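Local coordinates for extracellular invertase (PDB 5XH8), which hydrolyses sucrose-type beta-fructofuranosides and, with high transfructosylation activity, transfers fructosyl units, probably to form fructooligosaccharides such as 1-kestose, at residues A[253-267]-A[372-384]. Numbering follows the deposited sequence.
Sequences FSLDEYGYNPHGQIF and LPRELRVLYIPNV
An isolated backbone hydrogen bond, Val-378 N to Asp-256 O at 2.8 Å, almost straight (173°) yet with its N-H coming from above the Asp-256 carbonyl plane, ties the turn after strand 250-255 to strand 366-385 of a different sheet of the GH32 beta-propeller. One residue on, Glu-257 CA lies 3.4 Å from Val-378 O in a CA-H...O contact, extending the backbone contact. Asp-256 also shapes the turn: its OD1 receives Tyr-258 N and Gly-259 N in an Asx turn and motif, while OD2 takes Asn-261 ND2.

Arg-377 runs alongside Glu-257, pointing the same way, and its NH1 makes a weak 3.0 Å bond to Glu-257 O. Carboxylate and guanidinium miss each other: Glu-257 OE2 and Arg-377 NH1 are 4.7 Å apart, too far for direct contact. A water lying in plane at the guanidinium edge joins Arg-377 NH1, Glu-257 OE2 and Tyr-380 N. Glu-257 reaches it with CG anti to the backbone N (chi1 -168°), its carboxylate passing the CD2 side of the Tyr-380 ring.

Beside these polar groups the contact is apolar. Val-378 CG2 packs against Leu-255 CB at 3.8 Å and Phe-267 CE1 at 4.0 Å, and Leu-376 CD1 meets Phe-253 CZ at 3.7 Å. Phe-253 in turn stacks on Phe-342 of strand 341-348. Two propeller sheets thus join through buried leucine, valine and phenylalanine side chains and one short, straight backbone hydrogen bond, with the opposite charges linked through water.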
# COMPACT_ATOMS: atom_id res chain seq x y z
N PHE A 253 -11.28 15.48 -21.05
CA PHE A 253 -11.47 15.21 -22.48
C PHE A 253 -11.39 16.53 -23.24
O PHE A 253 -11.27 17.61 -22.65
CB PHE A 253 -12.82 14.51 -22.73
CG PHE A 253 -13.98 15.21 -22.10
CD1 PHE A 253 -14.27 15.04 -20.74
CD2 PHE A 253 -14.78 16.09 -22.84
CE1 PHE A 253 -15.33 15.71 -20.15
CE2 PHE A 253 -15.84 16.75 -22.25
CZ PHE A 253 -16.12 16.57 -20.91
N SER A 254 -11.41 16.43 -24.56
CA SER A 254 -11.22 17.59 -25.39
C SER A 254 -12.14 17.50 -26.60
O SER A 254 -12.31 16.43 -27.20
CB SER A 254 -9.72 17.74 -25.78
OG SER A 254 -9.23 16.59 -26.46
N LEU A 255 -12.72 18.64 -26.94
CA LEU A 255 -13.83 18.72 -27.90
C LEU A 255 -13.62 19.77 -29.01
O LEU A 255 -12.92 20.77 -28.82
CB LEU A 255 -15.11 19.13 -27.13
CG LEU A 255 -15.56 18.24 -25.97
CD1 LEU A 255 -16.79 18.84 -25.27
CD2 LEU A 255 -15.80 16.82 -26.46
N ASP A 256 -14.26 19.53 -30.15
CA ASP A 256 -14.55 20.59 -31.12
C ASP A 256 -16.07 20.68 -31.34
O ASP A 256 -16.85 20.14 -30.53
CB ASP A 256 -13.75 20.36 -32.42
CG ASP A 256 -14.12 19.10 -33.15
OD1 ASP A 256 -15.17 18.43 -32.89
OD2 ASP A 256 -13.33 18.73 -34.02
N GLU A 257 -16.48 21.35 -32.40
CA GLU A 257 -17.89 21.52 -32.73
C GLU A 257 -18.63 20.21 -33.08
O GLU A 257 -19.85 20.16 -32.99
CB GLU A 257 -18.03 22.54 -33.88
CG GLU A 257 -19.46 23.00 -34.12
CD GLU A 257 -19.58 24.18 -35.08
OE1 GLU A 257 -18.61 24.47 -35.82
OE2 GLU A 257 -20.65 24.82 -35.08
N TYR A 258 -17.92 19.18 -33.50
CA TYR A 258 -18.54 17.93 -33.95
C TYR A 258 -18.56 16.82 -32.88
O TYR A 258 -19.39 15.90 -32.97
CB TYR A 258 -17.82 17.44 -35.21
CG TYR A 258 -17.68 18.55 -36.23
CD1 TYR A 258 -18.76 18.95 -37.02
CD2 TYR A 258 -16.47 19.25 -36.36
CE1 TYR A 258 -18.64 20.00 -37.93
CE2 TYR A 258 -16.34 20.29 -37.26
CZ TYR A 258 -17.42 20.66 -38.04
OH TYR A 258 -17.27 21.69 -38.94
N GLY A 259 -17.64 16.87 -31.93
CA GLY A 259 -17.47 15.82 -30.95
C GLY A 259 -16.10 15.86 -30.29
O GLY A 259 -15.62 16.93 -29.92
N TYR A 260 -15.49 14.69 -30.15
CA TYR A 260 -14.24 14.58 -29.46
C TYR A 260 -13.15 14.94 -30.47
O TYR A 260 -13.19 14.48 -31.60
CB TYR A 260 -14.02 13.16 -28.93
CG TYR A 260 -12.66 12.95 -28.29
CD1 TYR A 260 -12.44 13.29 -26.97
CD2 TYR A 260 -11.58 12.45 -29.04
CE1 TYR A 260 -11.19 13.12 -26.38
CE2 TYR A 260 -10.32 12.28 -28.46
CZ TYR A 260 -10.13 12.62 -27.13
OH TYR A 260 -8.91 12.47 -26.52
N ASN A 261 -12.18 15.72 -30.03
CA ASN A 261 -10.98 16.01 -30.84
C ASN A 261 -9.76 16.07 -29.91
O ASN A 261 -9.75 16.87 -28.99
CB ASN A 261 -11.19 17.36 -31.57
CG ASN A 261 -10.10 17.66 -32.60
OD1 ASN A 261 -8.94 17.38 -32.38
ND2 ASN A 261 -10.49 18.22 -33.74
N PRO A 262 -8.73 15.24 -30.15
CA PRO A 262 -7.57 15.31 -29.24
C PRO A 262 -6.93 16.70 -29.15
O PRO A 262 -6.50 17.10 -28.07
CB PRO A 262 -6.58 14.28 -29.82
CG PRO A 262 -7.29 13.54 -30.86
CD PRO A 262 -8.51 14.29 -31.26
N HIS A 263 -6.96 17.45 -30.26
CA HIS A 263 -6.38 18.81 -30.30
C HIS A 263 -7.39 19.88 -29.96
O HIS A 263 -7.10 21.06 -30.14
CB HIS A 263 -5.79 19.08 -31.70
CG HIS A 263 -4.65 18.19 -32.05
ND1 HIS A 263 -3.39 18.36 -31.51
CD2 HIS A 263 -4.57 17.11 -32.86
CE1 HIS A 263 -2.59 17.41 -31.98
NE2 HIS A 263 -3.28 16.65 -32.80
N GLY A 264 -8.58 19.50 -29.47
CA GLY A 264 -9.63 20.45 -29.22
C GLY A 264 -9.47 21.14 -27.89
O GLY A 264 -8.51 20.91 -27.17
N GLN A 265 -10.44 21.99 -27.59
CA GLN A 265 -10.61 22.62 -26.27
C GLN A 265 -10.82 21.60 -25.16
O GLN A 265 -11.60 20.69 -25.33
CB GLN A 265 -11.85 23.50 -26.27
CG GLN A 265 -11.58 24.96 -26.11
CD GLN A 265 -12.86 25.71 -26.31
OE1 GLN A 265 -13.57 26.04 -25.37
NE2 GLN A 265 -13.21 25.88 -27.56
N ILE A 266 -10.22 21.86 -24.00
CA ILE A 266 -10.18 20.90 -22.90
C ILE A 266 -11.29 21.19 -21.88
O ILE A 266 -11.48 22.33 -21.42
CB ILE A 266 -8.78 20.88 -22.24
CG1 ILE A 266 -7.78 20.25 -23.21
CG2 ILE A 266 -8.79 20.08 -20.93
CD1 ILE A 266 -6.32 20.49 -22.83
N PHE A 267 -12.02 20.14 -21.54
CA PHE A 267 -13.13 20.20 -20.58
C PHE A 267 -12.93 19.12 -19.52
O PHE A 267 -12.27 18.10 -19.78
CB PHE A 267 -14.45 19.91 -21.28
CG PHE A 267 -14.94 21.01 -22.19
CD1 PHE A 267 -14.46 21.14 -23.49
CD2 PHE A 267 -15.95 21.87 -21.76
CE1 PHE A 267 -14.95 22.13 -24.35
CE2 PHE A 267 -16.45 22.87 -22.61
CZ PHE A 267 -15.94 23.00 -23.90
N LEU A 372 -29.75 8.77 -20.14
CA LEU A 372 -29.49 8.47 -21.53
C LEU A 372 -28.03 8.87 -21.88
O LEU A 372 -27.54 9.88 -21.38
CB LEU A 372 -30.43 9.26 -22.45
CG LEU A 372 -31.95 9.07 -22.30
CD1 LEU A 372 -32.65 10.17 -23.08
CD2 LEU A 372 -32.34 7.67 -22.73
N PRO A 373 -27.35 8.09 -22.73
CA PRO A 373 -26.01 8.51 -23.13
C PRO A 373 -26.09 9.87 -23.80
O PRO A 373 -27.02 10.10 -24.60
CB PRO A 373 -25.60 7.44 -24.15
CG PRO A 373 -26.87 6.81 -24.61
CD PRO A 373 -27.79 6.87 -23.42
N ARG A 374 -25.15 10.76 -23.47
CA ARG A 374 -25.14 12.11 -24.02
C ARG A 374 -23.84 12.37 -24.81
O ARG A 374 -22.74 12.03 -24.35
CB ARG A 374 -25.29 13.14 -22.92
CG ARG A 374 -26.65 13.10 -22.25
CD ARG A 374 -26.77 13.95 -21.01
NE ARG A 374 -28.11 13.73 -20.45
CZ ARG A 374 -28.56 14.23 -19.30
NH1 ARG A 374 -27.81 14.99 -18.53
NH2 ARG A 374 -29.80 13.95 -18.93
N GLU A 375 -24.01 12.93 -26.01
CA GLU A 375 -22.91 13.50 -26.79
C GLU A 375 -22.55 14.86 -26.23
O GLU A 375 -23.43 15.68 -25.97
CB GLU A 375 -23.28 13.60 -28.29
CG GLU A 375 -23.28 12.26 -28.98
CD GLU A 375 -23.74 12.33 -30.43
OE1 GLU A 375 -23.60 13.40 -31.01
OE2 GLU A 375 -24.21 11.32 -30.99
N LEU A 376 -21.24 15.06 -25.99
CA LEU A 376 -20.72 16.36 -25.60
C LEU A 376 -19.90 16.95 -26.75
O LEU A 376 -19.13 16.22 -27.42
CB LEU A 376 -19.88 16.26 -24.33
CG LEU A 376 -20.54 15.66 -23.10
CD1 LEU A 376 -19.61 15.83 -21.90
CD2 LEU A 376 -21.91 16.26 -22.79
N ARG A 377 -20.09 18.24 -26.99
CA ARG A 377 -19.37 18.95 -28.08
C ARG A 377 -19.33 20.44 -27.78
O ARG A 377 -20.05 20.91 -26.89
CB ARG A 377 -20.02 18.69 -29.45
CG ARG A 377 -21.37 19.38 -29.67
CD ARG A 377 -22.05 18.92 -30.95
NE ARG A 377 -23.29 19.65 -31.24
CZ ARG A 377 -23.37 20.91 -31.71
NH1 ARG A 377 -22.27 21.66 -31.93
NH2 ARG A 377 -24.57 21.45 -31.92
N VAL A 378 -18.52 21.18 -28.53
CA VAL A 378 -18.50 22.64 -28.37
C VAL A 378 -19.72 23.18 -29.13
O VAL A 378 -19.90 22.84 -30.28
CB VAL A 378 -17.20 23.29 -28.88
CG1 VAL A 378 -17.23 24.80 -28.62
CG2 VAL A 378 -16.00 22.69 -28.17
N LEU A 379 -20.58 23.93 -28.45
CA LEU A 379 -21.78 24.46 -29.08
C LEU A 379 -21.58 25.95 -29.29
O LEU A 379 -21.16 26.65 -28.35
CB LEU A 379 -23.03 24.22 -28.22
CG LEU A 379 -24.32 24.92 -28.70
CD1 LEU A 379 -24.74 24.40 -30.06
CD2 LEU A 379 -25.46 24.74 -27.71
N TYR A 380 -21.88 26.43 -30.49
CA TYR A 380 -21.84 27.88 -30.77
C TYR A 380 -23.24 28.44 -30.91
O TYR A 380 -24.09 27.83 -31.54
CB TYR A 380 -21.01 28.17 -32.02
CG TYR A 380 -19.55 27.86 -31.81
CD1 TYR A 380 -18.70 28.77 -31.18
CD2 TYR A 380 -19.03 26.63 -32.21
CE1 TYR A 380 -17.36 28.46 -30.99
CE2 TYR A 380 -17.69 26.33 -32.01
CZ TYR A 380 -16.87 27.24 -31.40
OH TYR A 380 -15.57 26.92 -31.20
N ILE A 381 -23.46 29.59 -30.28
CA ILE A 381 -24.71 30.30 -30.37
C ILE A 381 -24.46 31.61 -31.13
O ILE A 381 -23.91 32.56 -30.56
CB ILE A 381 -25.26 30.61 -28.97
CG1 ILE A 381 -25.31 29.35 -28.10
CG2 ILE A 381 -26.65 31.23 -29.09
CD1 ILE A 381 -25.69 29.63 -26.67
N PRO A 382 -24.85 31.67 -32.43
CA PRO A 382 -24.59 32.89 -33.21
C PRO A 382 -25.68 33.96 -33.08
O PRO A 382 -26.77 33.70 -32.56
CB PRO A 382 -24.47 32.38 -34.65
CG PRO A 382 -25.31 31.15 -34.68
CD PRO A 382 -25.34 30.57 -33.29
N ASN A 383 -25.35 35.17 -33.52
CA ASN A 383 -26.33 36.26 -33.69
C ASN A 383 -27.01 36.67 -32.40
O ASN A 383 -28.18 37.07 -32.39
CB ASN A 383 -27.38 35.88 -34.75
CG ASN A 383 -26.77 35.46 -36.08
OD1 ASN A 383 -25.69 35.91 -36.48
ND2 ASN A 383 -27.46 34.59 -36.79
N VAL A 384 -26.27 36.60 -31.30
CA VAL A 384 -26.76 37.01 -29.99
C VAL A 384 -26.49 38.50 -29.87
O VAL A 384 -25.42 38.97 -30.26
CB VAL A 384 -26.02 36.24 -28.86
CG1 VAL A 384 -26.28 36.85 -27.48
CG2 VAL A 384 -26.42 34.77 -28.91
O HOH W 1 -22.28 24.61 -32.57
O HOH W 2 -20.70 14.66 -30.93